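Local coordinates for pyridoxamine 5-phosphate-dependent dehydrase (Escherichia coli, PDB 3B8X), which removes the C3'-hydroxyl group of GDP-4-keto-6-deoxy-D-mannose in a combined transamination-deoxygenation reaction on the route to L-colitose of the O-antigen, at residues Thr134-Glu146 against Gln295-Ser307. The protein carries 1 engineered substitution. Residues are numbered along the deposited sequence; the frame is centred on the assembly and turned at random.
Sequences TVNLLGNPNNFDE and QQETGESSWFGFS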
ATOM      1  N   THR B 134      14.128  14.282  -7.915  1.00  7.80           N
ATOM      2  CA  THR B 134      14.940  14.944  -6.914  1.00 13.20           C
ATOM      3  C   THR B 134      14.470  14.414  -5.577  1.00 20.79           C
ATOM      4  O   THR B 134      13.354  13.911  -5.455  1.00 13.13           O
ATOM      5  CB  THR B 134      14.811  16.520  -6.946  1.00 12.24           C
ATOM      6  OG1 THR B 134      13.472  16.992  -6.637  1.00 15.32           O
ATOM      7  CG2 THR B 134      15.255  17.056  -8.308  1.00 10.72           C
ATOM      8  N   VAL B 135      15.344  14.493  -4.592  1.00 11.52           N
ATOM      9  CA  VAL B 135      15.007  14.063  -3.241  1.00  4.99           C
ATOM     10  C   VAL B 135      15.646  15.103  -2.323  1.00  8.33           C
ATOM     11  O   VAL B 135      16.838  15.353  -2.441  1.00 17.44           O
ATOM     12  CB  VAL B 135      15.663  12.705  -2.904  1.00 14.76           C
ATOM     13  CG1 VAL B 135      15.423  12.345  -1.420  1.00 18.44           C
ATOM     14  CG2 VAL B 135      15.155  11.607  -3.841  1.00  9.87           C
ATOM     15  N   ASN B 136      14.842  15.755  -1.480  1.00 11.74           N
ATOM     16  CA  ASN B 136      15.346  16.781  -0.554  1.00  8.24           C
ATOM     17  C   ASN B 136      15.759  16.058   0.715  1.00 17.85           C
ATOM     18  O   ASN B 136      14.916  15.672   1.538  1.00 15.41           O
ATOM     19  CB  ASN B 136      14.283  17.859  -0.271  1.00  4.98           C
ATOM     20  CG  ASN B 136      13.832  18.551  -1.540  1.00 18.90           C
ATOM     21  OD1 ASN B 136      14.676  19.062  -2.312  1.00  7.84           O
ATOM     22  ND2 ASN B 136      12.524  18.473  -1.828  1.00 11.11           N
ATOM     23  N   LEU B 137      17.059  15.804   0.834  1.00  7.02           N
ATOM     24  CA  LEU B 137      17.564  14.984   1.911  1.00  5.88           C
ATOM     25  C   LEU B 137      17.650  15.620   3.282  1.00 12.73           C
ATOM     26  O   LEU B 137      18.217  16.700   3.470  1.00  9.08           O
ATOM     27  CB  LEU B 137      18.886  14.292   1.535  1.00  6.90           C
ATOM     28  CG  LEU B 137      19.051  12.870   2.099  1.00 14.49           C
ATOM     29  CD1 LEU B 137      18.282  11.845   1.250  1.00  6.52           C
ATOM     30  CD2 LEU B 137      20.533  12.478   2.160  1.00 17.08           C
ATOM     31  N   LEU B 138      17.111  14.886   4.237  1.00  5.93           N
ATOM     32  CA  LEU B 138      17.203  15.214   5.646  1.00 11.33           C
ATOM     33  C   LEU B 138      16.666  16.584   5.984  1.00 23.40           C
ATOM     34  O   LEU B 138      17.066  17.179   6.991  1.00  9.11           O
ATOM     35  CB  LEU B 138      18.666  15.143   6.083  1.00  8.94           C
ATOM     36  CG  LEU B 138      18.942  14.146   7.195  1.00 16.03           C
ATOM     37  CD1 LEU B 138      18.371  12.782   6.829  1.00 11.41           C
ATOM     38  CD2 LEU B 138      20.449  14.105   7.471  1.00  5.00           C
ATOM     39  N   GLY B 139      15.813  17.126   5.138  1.00  3.60           N
ATOM     40  CA  GLY B 139      15.292  18.428   5.494  1.00  2.79           C
ATOM     41  C   GLY B 139      15.805  19.489   4.508  1.00  3.40           C
ATOM     42  O   GLY B 139      15.255  20.599   4.422  1.00  8.87           O
ATOM     43  N   ASN B 140      16.883  19.129   3.830  1.00  8.51           N
ATOM     44  CA  ASN B 140      17.529  20.076   2.942  1.00 17.02           C
ATOM     45  C   ASN B 140      16.952  20.065   1.540  1.00 14.14           C
ATOM     46  O   ASN B 140      17.142  19.075   0.811  1.00 12.55           O
ATOM     47  CB  ASN B 140      19.009  19.711   2.860  1.00 15.34           C
ATOM     48  CG  ASN B 140      19.921  20.924   2.722  1.00 11.06           C
ATOM     49  OD1 ASN B 140      19.550  22.054   3.093  1.00 10.06           O
ATOM     50  ND2 ASN B 140      21.150  20.684   2.224  1.00  6.85           N
ATOM     51  N   PRO B 141      16.352  21.182   1.110  1.00  7.06           N
ATOM     52  CA  PRO B 141      15.833  21.237  -0.266  1.00  6.80           C
ATOM     53  C   PRO B 141      16.976  21.313  -1.280  1.00 31.89           C
ATOM     54  O   PRO B 141      18.079  21.823  -1.001  1.00 18.33           O
ATOM     55  CB  PRO B 141      15.080  22.578  -0.316  1.00  7.19           C
ATOM     56  CG  PRO B 141      15.744  23.461   0.715  1.00  9.14           C
ATOM     57  CD  PRO B 141      16.396  22.517   1.747  1.00  7.28           C
ATOM     58  N   ASN B 142      16.678  20.851  -2.486  1.00  8.36           N
ATOM     59  CA  ASN B 142      17.642  20.959  -3.578  1.00 12.74           C
ATOM     60  C   ASN B 142      17.688  22.409  -4.014  1.00 28.84           C
ATOM     61  O   ASN B 142      16.778  23.176  -3.700  1.00 10.24           O
ATOM     62  CB  ASN B 142      17.145  20.139  -4.764  1.00 13.28           C
ATOM     63  CG  ASN B 142      17.426  18.701  -4.590  1.00 15.83           C
ATOM     64  OD1 ASN B 142      18.482  18.253  -5.040  1.00  9.19           O
ATOM     65  ND2 ASN B 142      16.600  17.996  -3.764  1.00 13.61           N
ATOM     66  N   ASN B 143      18.704  22.791  -4.781  1.00 11.42           N
ATOM     67  CA  ASN B 143      18.678  24.143  -5.278  1.00 10.56           C
ATOM     68  C   ASN B 143      17.938  24.087  -6.583  1.00  7.89           C
ATOM     69  O   ASN B 143      18.502  23.734  -7.614  1.00  9.66           O
ATOM     70  CB  ASN B 143      20.072  24.763  -5.432  1.00 18.40           C
ATOM     71  CG  ASN B 143      20.007  26.108  -6.109  1.00 53.75           C
ATOM     72  OD1 ASN B 143      19.075  26.363  -6.861  1.00 28.90           O
ATOM     73  ND2 ASN B 143      20.964  26.985  -5.830  1.00 22.77           N
ATOM     74  N   PHE B 144      16.649  24.368  -6.516  1.00 15.18           N
ATOM     75  CA  PHE B 144      15.769  24.261  -7.670  1.00 26.11           C
ATOM     76  C   PHE B 144      16.062  25.216  -8.818  1.00 14.97           C
ATOM     77  O   PHE B 144      15.788  24.905  -9.963  1.00 22.12           O
ATOM     78  CB  PHE B 144      14.299  24.184  -7.252  1.00 13.26           C
ATOM     79  CG  PHE B 144      13.966  22.893  -6.557  1.00 14.69           C
ATOM     80  CD1 PHE B 144      13.812  22.835  -5.179  1.00 21.34           C
ATOM     81  CD2 PHE B 144      13.906  21.714  -7.294  1.00 13.29           C
ATOM     82  CE1 PHE B 144      13.568  21.597  -4.534  1.00  1.00           C
ATOM     83  CE2 PHE B 144      13.621  20.495  -6.676  1.00 15.22           C
ATOM     84  CZ  PHE B 144      13.483  20.435  -5.310  1.00 18.22           C
ATOM     85  N   ASP B 145      16.714  26.331  -8.503  1.00 15.28           N
ATOM     86  CA  ASP B 145      17.131  27.272  -9.545  1.00 16.45           C
ATOM     87  C   ASP B 145      18.165  26.565 -10.407  1.00 24.83           C
ATOM     88  O   ASP B 145      18.038  26.476 -11.636  1.00 27.86           O
ATOM     89  CB  ASP B 145      17.816  28.477  -8.899  1.00 47.66           C
ATOM     90  CG  ASP B 145      16.826  29.469  -8.313  1.00 99.89           C
ATOM     91  OD1 ASP B 145      15.625  29.382  -8.644  1.00 40.80           O
ATOM     92  OD2 ASP B 145      17.245  30.331  -7.510  1.00 37.46           O
ATOM     93  N   GLU B 146      19.215  26.070  -9.766  1.00 15.71           N
ATOM     94  CA  GLU B 146      20.236  25.391 -10.544  1.00  8.81           C
ATOM     95  C   GLU B 146      19.623  24.251 -11.327  1.00 37.96           C
ATOM     96  O   GLU B 146      20.020  23.979 -12.469  1.00 23.09           O
ATOM     97  CB  GLU B 146      21.326  24.804  -9.612  1.00 18.68           C
ATOM     98  CG  GLU B 146      22.083  25.839  -8.793  1.00 99.89           C
ATOM     99  CD  GLU B 146      22.654  26.961  -9.638  1.00 39.49           C
ATOM    100  OE1 GLU B 146      23.895  27.122  -9.636  1.00 99.89           O
ATOM    101  OE2 GLU B 146      21.862  27.687 -10.282  1.00 99.89           O
ATOM    102  N   GLN B 295      25.941  19.007   7.725  1.00 10.67           N
ATOM    103  CA  GLN B 295      25.271  19.283   6.461  1.00  7.95           C
ATOM    104  C   GLN B 295      25.283  20.793   6.140  1.00 13.20           C
ATOM    105  O   GLN B 295      25.039  21.631   7.014  1.00 10.07           O
ATOM    106  CB  GLN B 295      23.817  18.733   6.470  1.00 16.96           C
ATOM    107  CG  GLN B 295      22.980  18.843   5.157  1.00  6.51           C
ATOM    108  CD  GLN B 295      21.662  18.066   5.261  1.00 11.73           C
ATOM    109  OE1 GLN B 295      21.123  17.910   6.358  1.00 14.41           O
ATOM    110  NE2 GLN B 295      21.165  17.546   4.135  1.00  3.61           N
ATOM    111  N   GLN B 296      25.614  21.098   4.887  1.00 16.44           N
ATOM    112  CA  GLN B 296      25.556  22.459   4.395  1.00  9.60           C
ATOM    113  C   GLN B 296      24.134  22.711   3.954  1.00 13.49           C
ATOM    114  O   GLN B 296      23.644  22.036   3.030  1.00 10.04           O
ATOM    115  CB  GLN B 296      26.422  22.640   3.163  1.00 13.82           C
ATOM    116  CG  GLN B 296      26.210  24.008   2.525  1.00 16.86           C
ATOM    117  CD  GLN B 296      27.025  24.157   1.248  1.00 40.09           C
ATOM    118  OE1 GLN B 296      26.471  24.295   0.151  1.00 17.34           O
ATOM    119  NE2 GLN B 296      28.344  24.054   1.375  1.00 17.00           N
ATOM    120  N   GLU B 297      23.513  23.708   4.577  1.00 13.59           N
ATOM    121  CA  GLU B 297      22.141  24.092   4.290  1.00  6.93           C
ATOM    122  C   GLU B 297      21.912  24.827   2.968  1.00 19.25           C
ATOM    123  O   GLU B 297      22.632  25.771   2.648  1.00 15.12           O
ATOM    124  CB  GLU B 297      21.643  25.020   5.408  1.00 10.92           C
ATOM    125  CG  GLU B 297      20.167  25.419   5.241  1.00 18.76           C
ATOM    126  CD  GLU B 297      19.644  26.102   6.466  1.00 23.24           C
ATOM    127  OE1 GLU B 297      20.475  26.729   7.148  1.00 26.95           O
ATOM    128  OE2 GLU B 297      18.441  25.991   6.785  1.00 13.39           O
ATOM    129  N   THR B 298      20.858  24.432   2.260  1.00  9.53           N
ATOM    130  CA  THR B 298      20.401  25.116   1.034  1.00  9.12           C
ATOM    131  C   THR B 298      19.015  25.719   1.407  1.00  7.83           C
ATOM    132  O   THR B 298      18.266  25.106   2.161  1.00 21.54           O
ATOM    133  CB  THR B 298      20.288  24.097  -0.124  1.00 10.59           C
ATOM    134  OG1 THR B 298      21.602  23.620  -0.429  1.00 13.07           O
ATOM    135  CG2 THR B 298      19.721  24.756  -1.389  1.00  5.29           C
ATOM    136  N   GLY B 299      18.709  26.957   0.993  1.00 17.92           N
ATOM    137  CA  GLY B 299      17.433  27.610   1.357  1.00 10.79           C
ATOM    138  C   GLY B 299      17.182  27.582   2.867  1.00 30.71           C
ATOM    139  O   GLY B 299      18.060  27.908   3.675  1.00 18.78           O
ATOM    140  N   GLU B 300      15.973  27.202   3.255  1.00 15.00           N
ATOM    141  CA  GLU B 300      15.646  27.057   4.669  1.00 12.72           C
ATOM    142  C   GLU B 300      15.284  25.599   4.976  1.00  6.47           C
ATOM    143  O   GLU B 300      14.200  25.131   4.646  1.00 19.13           O
ATOM    144  CB  GLU B 300      14.551  28.019   5.087  1.00 18.86           C
ATOM    145  CG  GLU B 300      15.063  29.444   5.105  1.00 14.71           C
ATOM    146  CD  GLU B 300      14.111  30.404   5.781  1.00 99.89           C
ATOM    147  OE1 GLU B 300      13.328  29.935   6.637  1.00 99.89           O
ATOM    148  OE2 GLU B 300      14.142  31.615   5.452  1.00 99.89           O
ATOM    149  N   SER B 301      16.263  24.857   5.453  1.00 19.62           N
ATOM    150  CA  SER B 301      16.070  23.443   5.731  1.00  8.40           C
ATOM    151  C   SER B 301      15.096  23.205   6.882  1.00 11.14           C
ATOM    152  O   SER B 301      14.950  24.038   7.780  1.00  8.23           O
ATOM    153  CB  SER B 301      17.451  22.842   6.049  1.00 13.23           C
ATOM    154  OG  SER B 301      17.398  21.502   6.483  1.00  9.01           O
ATOM    155  N   SER B 302      14.396  22.065   6.864  1.00  7.19           N
ATOM    156  CA  SER B 302      13.499  21.750   7.977  1.00 16.46           C
ATOM    157  C   SER B 302      14.225  20.784   8.911  1.00 15.96           C
ATOM    158  O   SER B 302      13.648  20.300   9.881  1.00  7.80           O
ATOM    159  CB  SER B 302      12.123  21.193   7.544  1.00  8.38           C
ATOM    160  OG  SER B 302      12.235  20.090   6.642  1.00  8.56           O
ATOM    161  N   TRP B 303      15.503  20.519   8.636  1.00 16.67           N
ATOM    162  CA  TRP B 303      16.357  19.747   9.547  1.00 13.19           C
ATOM    163  C   TRP B 303      15.713  18.509  10.135  1.00 12.34           C
ATOM    164  O   TRP B 303      15.418  18.453  11.339  1.00 14.33           O
ATOM    165  CB  TRP B 303      16.836  20.669  10.698  1.00 11.63           C
ATOM    166  CG  TRP B 303      17.738  21.776  10.194  1.00 13.98           C
ATOM    167  CD1 TRP B 303      17.388  23.075   9.901  1.00 12.52           C
ATOM    168  CD2 TRP B 303      19.117  21.641   9.815  1.00 22.53           C
ATOM    169  NE1 TRP B 303      18.472  23.758   9.376  1.00  9.47           N
ATOM    170  CE2 TRP B 303      19.539  22.898   9.302  1.00 32.69           C
ATOM    171  CE3 TRP B 303      20.046  20.578   9.874  1.00  7.35           C
ATOM    172  CZ2 TRP B 303      20.853  23.128   8.871  1.00 11.66           C
ATOM    173  CZ3 TRP B 303      21.380  20.815   9.458  1.00  8.79           C
ATOM    174  CH2 TRP B 303      21.762  22.087   8.977  1.00 16.24           C
ATOM    175  N   PHE B 304      15.588  17.466   9.327  1.00  9.32           N
ATOM    176  CA  PHE B 304      14.913  16.253   9.757  1.00 19.88           C
ATOM    177  C   PHE B 304      15.725  15.587  10.861  1.00 12.06           C
ATOM    178  O   PHE B 304      15.185  15.029  11.830  1.00 10.47           O
ATOM    179  CB  PHE B 304      14.781  15.353   8.522  1.00 15.82           C
ATOM    180  CG  PHE B 304      14.295  13.975   8.820  1.00 13.72           C
ATOM    181  CD1 PHE B 304      12.932  13.683   8.775  1.00 10.20           C
ATOM    182  CD2 PHE B 304      15.214  12.973   9.088  1.00 15.48           C
ATOM    183  CE1 PHE B 304      12.480  12.388   9.023  1.00 14.13           C
ATOM    184  CE2 PHE B 304      14.809  11.684   9.364  1.00 12.29           C
ATOM    185  CZ  PHE B 304      13.423  11.370   9.330  1.00 12.00           C
ATOM    186  N   GLY B 305      17.037  15.634  10.687  1.00  4.54           N
ATOM    187  CA  GLY B 305      17.994  15.065  11.630  1.00  5.44           C
ATOM    188  C   GLY B 305      19.326  15.764  11.456  1.00 11.89           C
ATOM    189  O   GLY B 305      19.473  16.606  10.586  1.00 11.28           O
ATOM    190  N   PHE B 306      20.305  15.379  12.253  1.00 12.11           N
ATOM    191  CA  PHE B 306      21.638  15.969  12.216  1.00 11.98           C
ATOM    192  C   PHE B 306      22.691  14.991  11.721  1.00  3.78           C
ATOM    193  O   PHE B 306      23.126  14.090  12.469  1.00  9.91           O
ATOM    194  CB  PHE B 306      21.975  16.385  13.652  1.00  9.81           C
ATOM    195  CG  PHE B 306      21.125  17.503  14.146  1.00 14.51           C
ATOM    196  CD1 PHE B 306      20.477  17.423  15.379  1.00 20.71           C
ATOM    197  CD2 PHE B 306      20.929  18.623  13.334  1.00 12.63           C
ATOM    198  CE1 PHE B 306      19.733  18.505  15.850  1.00 10.61           C
ATOM    199  CE2 PHE B 306      20.163  19.710  13.766  1.00  7.14           C
ATOM    200  CZ  PHE B 306      19.530  19.613  15.014  1.00  3.89           C
ATOM    201  N   SER B 307      23.165  15.203  10.490  1.00 11.05           N
ATOM    202  CA  SER B 307      24.143  14.306   9.910  1.00  6.42           C
ATOM    203  C   SER B 307      25.565  14.690  10.298  1.00  5.59           C
ATOM    204  O   SER B 307      25.851  15.850  10.599  1.00 10.37           O
ATOM    205  CB  SER B 307      24.057  14.388   8.380  1.00  8.38           C
ATOM    206  OG  SER B 307      24.454  15.683   7.947  1.00  9.79           O
TER
HETATM  207  O   HOH W   1      20.813  21.437  -1.666  1.00 13.41           O
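Asn140 turns both ends of its amide onto the backbone of segment 295-307. OD1 receives Thr298 N at 2.8 Å, on a lone pair in the carbonyl plane and almost straight (174°), while ND2 gives a more bent bond to Gln296 O at 2.9 Å. Asparagine suits the place because one short, flat group supplies an acceptor and a donor to main-chain atoms two residues apart. Gln295 runs past it in the opposite direction, their amide planes 62° apart. With CG anti to the backbone N (chi1 -176°) and the chain extended, Gln295 carries NE2 to Leu137 O at 3.1 Å; Asn140 N reaches that oxygen from the other face of its carbonyl plane, and NE2 also bonds to Thr113 O.

Leu138 divides its branches: CD1 meets Phe304 CD2 at 3.9 Å, the side chains crossing at about a right angle, while CD2 lies against Ser307 CB. Its carbonyl accepts from Phe304 N, and Gly139 O from Ser302 N. Gly139 brings its CA to 3.8 Å from Trp303 N, and its positive phi suits glycine. The Pro141 ring, having no N-H to satisfy, packs on the Thr298 carbonyl, its CD 3.2 Å from Thr298 O, and a water joins Pro141 O to Thr298 OG1.

Ser301 OG accepts from Trp303 N, an ST turn before strand 305-310. The contact ties the loop after strand 129-135 of the large mixed sheet to the small antiparallel sheet of the DegT/DnrJ/EryC1 aminotransferase fold, beside the pocket; the Phe304 side chain comes about 4 Å from the bound cofactor-sugar adduct.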